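Local coordinates for dehalogenase (Rhodospirillaceae, PDB 6A41), which probably catalyses the dehalogenation of halohydrins, using a Rossmann fold related to that of the short-chain dehydrogenases and reductases, at residues D84-L89 with L105-V110; I131-S136 with N157-S162. All coordinates share one frame; numbering follows the deposited sequence.

Contact 1. Residues D84-L89 with L105-V110; sequences DAYPAL and LEVMAV
The carbonyl oxygen of Val107 accepts a bond of 2.7 Å from a water molecule, whose second hydrogen goes to OD1 of Asp84, 2.9 Å from the water oxygen. This water makes the polar link between the loop 84-89 and the helix segment 105-110, since no direct hydrogen bond crosses. The rest is van der Waals packing. Val107 presses both methyls against the loop, its side chain crossing that of Tyr86 at about a right angle: CG1 reaches Ala85 O at 3.7 Å and also touches Tyr86 CB, while CG2 meets Tyr86 CD1 obliquely at 3.9 Å. Met108, a selenomethionine, lays SE 3.7 Å from Tyr86 N, and the bend at chi3 (-65°) turns its CE methyl against Tyr86 CB. The aromatic ring is backed on one face by Pro87 CD. In the helix, Leu105 O takes the amides of Ala109 and Val110, the second, from five residues on, marking a wider pi-type turn. Arg153 of helix 147-158 bonds to Asp84 O. The loop leaving strand 79-83 is thus packed on helix 98-126, the helix of the following beta-alpha-beta crossover of the Rossmann-type fold. A carboxylate reaching a helix carbonyl needs a donor between the two acceptors, and the water supplies it.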
ATOM      1  N   ASP A  84     -21.956  -1.838  -6.980  1.00 13.64           N
ATOM      2  CA  ASP A  84     -22.149  -0.465  -7.411  1.00 15.29           C
ATOM      3  C   ASP A  84     -21.275  -0.195  -8.637  1.00 14.18           C
ATOM      4  O   ASP A  84     -20.097  -0.578  -8.672  1.00 13.34           O
ATOM      5  CB  ASP A  84     -21.812   0.504  -6.247  1.00 17.41           C
ATOM      6  CG  ASP A  84     -22.537   0.088  -4.975  1.00 19.96           C
ATOM      7  OD1 ASP A  84     -23.766   0.207  -4.945  1.00 22.75           O
ATOM      8  OD2 ASP A  84     -21.858  -0.444  -4.057  1.00 21.65           O
ATOM      9  N   ALA A  85     -21.893   0.428  -9.650  1.00 13.64           N
ATOM     10  CA  ALA A  85     -21.237   0.713 -10.912  1.00 13.50           C
ATOM     11  C   ALA A  85     -21.837   1.912 -11.632  1.00 14.19           C
ATOM     12  O   ALA A  85     -23.015   1.933 -11.825  1.00 14.56           O
ATOM     13  CB  ALA A  85     -21.253  -0.451 -11.815  1.00 13.18           C
ATOM     14  N   TYR A  86     -20.973   2.898 -11.887  1.00 13.78           N
ATOM     15  CA  TYR A  86     -21.227   4.077 -12.717  1.00 14.38           C
ATOM     16  C   TYR A  86     -20.217   4.044 -13.896  1.00 13.35           C
ATOM     17  O   TYR A  86     -19.102   3.509 -13.704  1.00 13.81           O
ATOM     18  CB  TYR A  86     -21.034   5.373 -11.855  1.00 15.39           C
ATOM     19  CG  TYR A  86     -21.332   6.680 -12.556  1.00 15.34           C
ATOM     20  CD1 TYR A  86     -22.626   7.182 -12.682  1.00 17.61           C
ATOM     21  CD2 TYR A  86     -20.313   7.372 -13.203  1.00 17.38           C
ATOM     22  CE1 TYR A  86     -22.908   8.369 -13.402  1.00 17.96           C
ATOM     23  CE2 TYR A  86     -20.548   8.575 -13.891  1.00 17.09           C
ATOM     24  CZ  TYR A  86     -21.837   9.068 -13.960  1.00 18.17           C
ATOM     25  OH  TYR A  86     -21.996  10.217 -14.666  1.00 18.37           O
ATOM     26  N   PRO A  87     -20.584   4.550 -15.084  1.00 13.91           N
ATOM     27  CA  PRO A  87     -19.664   4.422 -16.225  1.00 14.24           C
ATOM     28  C   PRO A  87     -18.316   5.094 -15.983  1.00 14.23           C
ATOM     29  O   PRO A  87     -18.266   6.113 -15.278  1.00 14.09           O
ATOM     30  CB  PRO A  87     -20.384   5.087 -17.388  1.00 14.88           C
ATOM     31  CG  PRO A  87     -21.816   5.078 -16.994  1.00 15.78           C
ATOM     32  CD  PRO A  87     -21.899   5.098 -15.495  1.00 15.18           C
ATOM     33  N   ALA A  88     -17.244   4.472 -16.479  1.00 13.50           N
ATOM     34  CA  ALA A  88     -15.971   5.077 -16.435  1.00 14.22           C
ATOM     35  C   ALA A  88     -15.942   5.995 -17.675  1.00 15.61           C
ATOM     36  O   ALA A  88     -15.686   5.518 -18.789  1.00 14.19           O
ATOM     37  CB  ALA A  88     -14.916   4.021 -16.509  1.00 14.77           C
ATOM     38  N   LEU A  89     -16.247   7.280 -17.493  1.00 15.17           N
ATOM     39  CA  LEU A  89     -16.210   8.225 -18.614  1.00 16.01           C
ATOM     40  C   LEU A  89     -14.842   8.742 -18.892  1.00 15.94           C
ATOM     41  O   LEU A  89     -14.085   9.165 -17.970  1.00 13.74           O
ATOM     42  CB  LEU A  89     -17.096   9.431 -18.321  1.00 17.72           C
ATOM     43  CG  LEU A  89     -18.507   9.084 -17.873  1.00 18.45           C
ATOM     44  CD1 LEU A  89     -19.313  10.316 -17.318  1.00 19.65           C
ATOM     45  CD2 LEU A  89     -19.244   8.471 -19.054  1.00 19.52           C
ATOM     46  N   LEU A 105     -19.529   9.935  -7.742  1.00 11.00           N
ATOM     47  CA  LEU A 105     -19.392   9.809  -6.293  1.00 11.56           C
ATOM     48  C   LEU A 105     -20.681   9.403  -5.689  1.00 12.48           C
ATOM     49  O   LEU A 105     -20.694   8.652  -4.650  1.00 12.96           O
ATOM     50  CB  LEU A 105     -18.969  11.149  -5.712  1.00 12.20           C
ATOM     51  CG  LEU A 105     -17.537  11.543  -6.041  1.00 11.95           C
ATOM     52  CD1 LEU A 105     -17.259  13.004  -5.841  1.00 12.70           C
ATOM     53  CD2 LEU A 105     -16.519  10.741  -5.243  1.00 12.27           C
ATOM     54  N   GLU A 106     -21.781   9.926  -6.206  1.00 13.42           N
ATOM     55  CA  GLU A 106     -23.096   9.531  -5.642  1.00 14.13           C
ATOM     56  C   GLU A 106     -23.339   8.018  -5.731  1.00 14.54           C
ATOM     57  O   GLU A 106     -23.809   7.376  -4.768  1.00 15.12           O
ATOM     58  CB  GLU A 106     -24.237  10.256  -6.304  1.00 15.51           C
ATOM     59  CG  GLU A 106     -25.610   9.952  -5.740  1.00 17.59           C
ATOM     60  CD  GLU A 106     -25.823  10.658  -4.377  1.00 19.12           C
ATOM     61  OE1 GLU A 106     -25.082  11.632  -4.053  1.00 18.31           O
ATOM     62  OE2 GLU A 106     -26.669  10.173  -3.610  1.00 19.43           O
ATOM     63  N   VAL A 107     -23.080   7.481  -6.934  1.00 13.60           N
ATOM     64  CA  VAL A 107     -23.354   6.085  -7.211  1.00 13.18           C
ATOM     65  C   VAL A 107     -22.378   5.125  -6.496  1.00 12.45           C
ATOM     66  O   VAL A 107     -22.786   4.066  -6.044  1.00 11.54           O
ATOM     67  CB  VAL A 107     -23.435   5.876  -8.725  1.00 14.22           C
ATOM     68  CG1 VAL A 107     -23.505   4.389  -9.039  1.00 15.53           C
ATOM     69  CG2 VAL A 107     -24.596   6.654  -9.362  1.00 15.07           C
HETATM   70  N   MSE A 108     -21.096   5.501  -6.347  1.00 12.10           N
HETATM   71  CA  MSE A 108     -20.070   4.596  -6.001  1.00 12.51           C
HETATM   72  C   MSE A 108     -19.620   4.790  -4.549  1.00 12.32           C
HETATM   73  O   MSE A 108     -18.909   3.925  -4.042  1.00 11.34           O
HETATM   74  CB  MSE A 108     -18.840   4.546  -6.998  1.00 12.61           C
HETATM   75  CG  MSE A 108     -19.417   3.998  -8.319  1.00 13.23           C
HETATM   76 SE   MSE A 108     -18.068   3.728  -9.685  1.00 17.54          SE
HETATM   77  CE  MSE A 108     -17.520   5.625  -9.955  1.00 16.67           C
ATOM     78  N   ALA A 109     -19.978   5.891  -3.899  1.00 11.58           N
ATOM     79  CA  ALA A 109     -19.583   6.075  -2.550  1.00 11.50           C
ATOM     80  C   ALA A 109     -20.786   6.407  -1.660  1.00 11.78           C
ATOM     81  O   ALA A 109     -20.998   5.741  -0.633  1.00 10.95           O
ATOM     82  CB  ALA A 109     -18.455   7.099  -2.420  1.00 11.46           C
ATOM     83  N   VAL A 110     -21.592   7.381  -2.047  1.00 12.33           N
ATOM     84  CA  VAL A 110     -22.701   7.810  -1.144  1.00 12.45           C
ATOM     85  C   VAL A 110     -23.790   6.733  -1.087  1.00 13.48           C
ATOM     86  O   VAL A 110     -24.196   6.374   0.037  1.00 13.38           O
ATOM     87  CB  VAL A 110     -23.308   9.150  -1.576  1.00 13.66           C
ATOM     88  CG1 VAL A 110     -24.539   9.509  -0.718  1.00 14.86           C
ATOM     89  CG2 VAL A 110     -22.269  10.196  -1.560  1.00 13.11           C
TER
HETATM   90  O   HOH W   1     -24.849   2.428  -6.456  1.00 12.88           O

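Contact 2. Residues I131-S136 with N157-S162; sequences IVFVSS and NGLVSS
Ser135 carries OG anti to its own backbone N (chi1 -167°), and Asn157 sets CG anti to its carbonyl carbon (chi1 -70°); together these torsions bring the serine hydroxyl up to the asparagine amide. Ser135 OG donates to Asn157 OD1 at 2.6 Å, approaching from above the carbonyl plane, 40° out of it, rather than along a lone pair. The other end of the amide makes a weak but nearly straight bond, Asn157 ND2 to Ser136 O, at 3.4 Å. One amide thus reads two consecutive residues at the end of strand 129-136, and the pair favours the orientation with OD1 toward the hydroxyl and ND2 toward the carbonyl. With an alanine here in place of Asn157 both bonds go, and the buried Ser135 hydroxyl would probably lose its acceptor and be freer to turn. Earlier on the strand, Phe133 packs against Leu159 and Val160, which follow soon after Asn157: its CE2 meets Leu159 CD1 at 4.1 Å, the two side chains crossing at about a right angle, and its CD1 lies 4.0 Å from Val160 CG2, these two sliding past each other in opposite directions. Pro112 and Thr116 of helix 98-126 also touch this phenylalanine. Ser136 turns its own hydroxyl to Ala138 N, and its side chain touches Tyr149 and Arg153, a grouping consistent with the Ser-Tyr-Arg triad of halohydrin dehalogenases. The amide thus ties the strand end to helix 147-158, with a strong bond at Ser135 and a weak one at the carbonyl of the probable active-site serine, Ser136, while Phe133 anchors the same strand in the hydrophobic core.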
ATOM      1  N   ILE A 131     -20.148  -7.269   5.130  1.00 10.38           N
ATOM      2  CA  ILE A 131     -20.460  -6.262   4.134  1.00 10.90           C
ATOM      3  C   ILE A 131     -19.329  -6.275   3.059  1.00  9.94           C
ATOM      4  O   ILE A 131     -18.129  -6.175   3.458  1.00  9.33           O
ATOM      5  CB  ILE A 131     -20.465  -4.846   4.761  1.00 12.02           C
ATOM      6  CG1 ILE A 131     -21.347  -4.604   5.974  1.00 15.02           C
ATOM      7  CG2 ILE A 131     -20.760  -3.786   3.705  1.00 13.16           C
ATOM      8  CD1 ILE A 131     -22.735  -4.491   5.684  1.00 17.89           C
ATOM      9  N   VAL A 132     -19.651  -6.495   1.795  1.00  9.34           N
ATOM     10  CA  VAL A 132     -18.638  -6.529   0.715  1.00  9.73           C
ATOM     11  C   VAL A 132     -18.975  -5.450  -0.293  1.00 10.10           C
ATOM     12  O   VAL A 132     -20.111  -5.409  -0.810  1.00 10.18           O
ATOM     13  CB  VAL A 132     -18.509  -7.889   0.028  1.00 10.93           C
ATOM     14  CG1 VAL A 132     -17.525  -7.843  -1.172  1.00 10.78           C
ATOM     15  CG2 VAL A 132     -18.316  -9.060   1.015  1.00 11.03           C
ATOM     16  N   PHE A 133     -18.066  -4.499  -0.485  1.00  9.58           N
ATOM     17  CA  PHE A 133     -18.186  -3.541  -1.537  1.00  9.94           C
ATOM     18  C   PHE A 133     -17.636  -4.133  -2.800  1.00  9.72           C
ATOM     19  O   PHE A 133     -16.411  -4.516  -2.875  1.00 10.01           O
ATOM     20  CB  PHE A 133     -17.508  -2.215  -1.154  1.00 10.86           C
ATOM     21  CG  PHE A 133     -18.172  -1.476  -0.014  1.00 12.43           C
ATOM     22  CD1 PHE A 133     -17.927  -1.829   1.294  1.00 13.86           C
ATOM     23  CD2 PHE A 133     -18.947  -0.386  -0.239  1.00 14.65           C
ATOM     24  CE1 PHE A 133     -18.502  -1.148   2.362  1.00 14.08           C
ATOM     25  CE2 PHE A 133     -19.563   0.286   0.843  1.00 14.88           C
ATOM     26  CZ  PHE A 133     -19.365  -0.155   2.119  1.00 14.84           C
ATOM     27  N   VAL A 134     -18.390  -4.168  -3.853  1.00  9.08           N
ATOM     28  CA  VAL A 134     -17.771  -4.586  -5.138  1.00  9.57           C
ATOM     29  C   VAL A 134     -17.257  -3.325  -5.800  1.00 10.08           C
ATOM     30  O   VAL A 134     -18.051  -2.437  -6.128  1.00  9.29           O
ATOM     31  CB  VAL A 134     -18.704  -5.225  -6.093  1.00  9.88           C
ATOM     32  CG1 VAL A 134     -17.939  -5.864  -7.235  1.00 10.06           C
ATOM     33  CG2 VAL A 134     -19.471  -6.305  -5.339  1.00 10.02           C
ATOM     34  N   SER A 135     -15.930  -3.241  -5.927  1.00 10.19           N
ATOM     35  CA  SER A 135     -15.281  -1.962  -6.290  1.00 11.04           C
ATOM     36  C   SER A 135     -14.236  -2.192  -7.418  1.00 10.86           C
ATOM     37  O   SER A 135     -14.369  -3.172  -8.162  1.00 11.65           O
ATOM     38  CB  SER A 135     -14.596  -1.306  -5.054  1.00 12.06           C
ATOM     39  OG  SER A 135     -14.233   0.044  -5.312  1.00 13.50           O
ATOM     40  N   SER A 136     -13.262  -1.309  -7.534  1.00 10.08           N
ATOM     41  CA  SER A 136     -12.323  -1.319  -8.603  1.00 10.10           C
ATOM     42  C   SER A 136     -10.908  -1.354  -8.142  1.00 10.27           C
ATOM     43  O   SER A 136     -10.633  -0.762  -7.074  1.00 11.85           O
ATOM     44  CB  SER A 136     -12.560  -0.132  -9.515  1.00  9.94           C
ATOM     45  OG  SER A 136     -11.567  -0.030 -10.499  1.00  9.09           O
ATOM     46  N   ASN A 157     -13.571   2.601  -1.852  1.00  8.40           N
ATOM     47  CA  ASN A 157     -12.591   1.812  -1.153  1.00  8.63           C
ATOM     48  C   ASN A 157     -12.259   2.439   0.215  1.00  8.80           C
ATOM     49  O   ASN A 157     -11.922   1.755   1.153  1.00  9.04           O
ATOM     50  CB  ASN A 157     -11.279   1.652  -1.968  1.00  8.65           C
ATOM     51  CG  ASN A 157     -11.461   0.762  -3.183  1.00  9.43           C
ATOM     52  OD1 ASN A 157     -12.480   0.081  -3.334  1.00 10.82           O
ATOM     53  ND2 ASN A 157     -10.508   0.796  -4.089  1.00 10.04           N
ATOM     54  N   GLY A 158     -12.264   3.737   0.259  1.00  8.92           N
ATOM     55  CA  GLY A 158     -11.956   4.525   1.458  1.00  9.16           C
ATOM     56  C   GLY A 158     -13.024   4.510   2.583  1.00  9.56           C
ATOM     57  O   GLY A 158     -12.663   4.902   3.697  1.00  9.46           O
ATOM     58  N   LEU A 159     -14.161   3.898   2.348  1.00  8.91           N
ATOM     59  CA  LEU A 159     -15.078   3.569   3.479  1.00  9.89           C
ATOM     60  C   LEU A 159     -14.669   2.336   4.324  1.00  9.30           C
ATOM     61  O   LEU A 159     -15.000   2.250   5.500  1.00  9.23           O
ATOM     62  CB  LEU A 159     -16.433   3.358   2.939  1.00 10.50           C
ATOM     63  CG  LEU A 159     -17.087   4.603   2.322  1.00 11.53           C
ATOM     64  CD1 LEU A 159     -18.263   4.108   1.551  1.00 12.31           C
ATOM     65  CD2 LEU A 159     -17.576   5.472   3.464  1.00 12.18           C
ATOM     66  N   VAL A 160     -13.883   1.435   3.728  1.00  8.87           N
ATOM     67  CA  VAL A 160     -13.785   0.078   4.161  1.00  8.94           C
ATOM     68  C   VAL A 160     -13.082  -0.048   5.477  1.00  9.00           C
ATOM     69  O   VAL A 160     -13.694  -0.599   6.396  1.00  8.32           O
ATOM     70  CB  VAL A 160     -13.143  -0.756   3.048  1.00  9.86           C
ATOM     71  CG1 VAL A 160     -12.759  -2.141   3.492  1.00 10.25           C
ATOM     72  CG2 VAL A 160     -14.120  -0.906   1.850  1.00 10.03           C
ATOM     73  N   SER A 161     -11.863   0.501   5.618  1.00  8.69           N
ATOM     74  CA  SER A 161     -11.184   0.274   6.861  1.00  9.43           C
ATOM     75  C   SER A 161     -11.849   0.999   8.063  1.00  9.18           C
ATOM     76  O   SER A 161     -11.830   0.514   9.219  1.00  9.65           O
ATOM     77  CB  SER A 161      -9.721   0.632   6.731  1.00  9.73           C
ATOM     78  OG  SER A 161      -9.532   1.978   6.410  1.00  9.79           O
ATOM     79  N   SER A 162     -12.435   2.153   7.799  1.00  8.95           N
ATOM     80  CA  SER A 162     -13.184   2.936   8.876  1.00  9.24           C
ATOM     81  C   SER A 162     -14.434   2.205   9.314  1.00  9.36           C
ATOM     82  O   SER A 162     -14.692   2.063  10.523  1.00  9.80           O
ATOM     83  CB  SER A 162     -13.541   4.376   8.380  1.00  8.63           C
ATOM     84  OG  SER A 162     -12.380   5.050   8.046  1.00  8.65           O
TER

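Overall arrangement
Contact 1 closes along the chain before contact 2 opens, and their centres are about 13 Å apart. Both are built around the parallel sheet of the Rossmann-type fold: the loop 84-89 leaves strand 79-83, the sheet neighbour of strand 129-136, and helix 98-126 completes the beta-alpha-beta crossover between the two strands. The contacts meet where Ala109 O packs on Leu159 CD1 at 3.9 Å. Helix 147-158 is shared as well, because Arg153 reaches the loop of contact 1 and the strand end of contact 2. The helix segments of both contacts also meet the second subunit, so the same helices probably link the core beside the putative active site to the subunit interface.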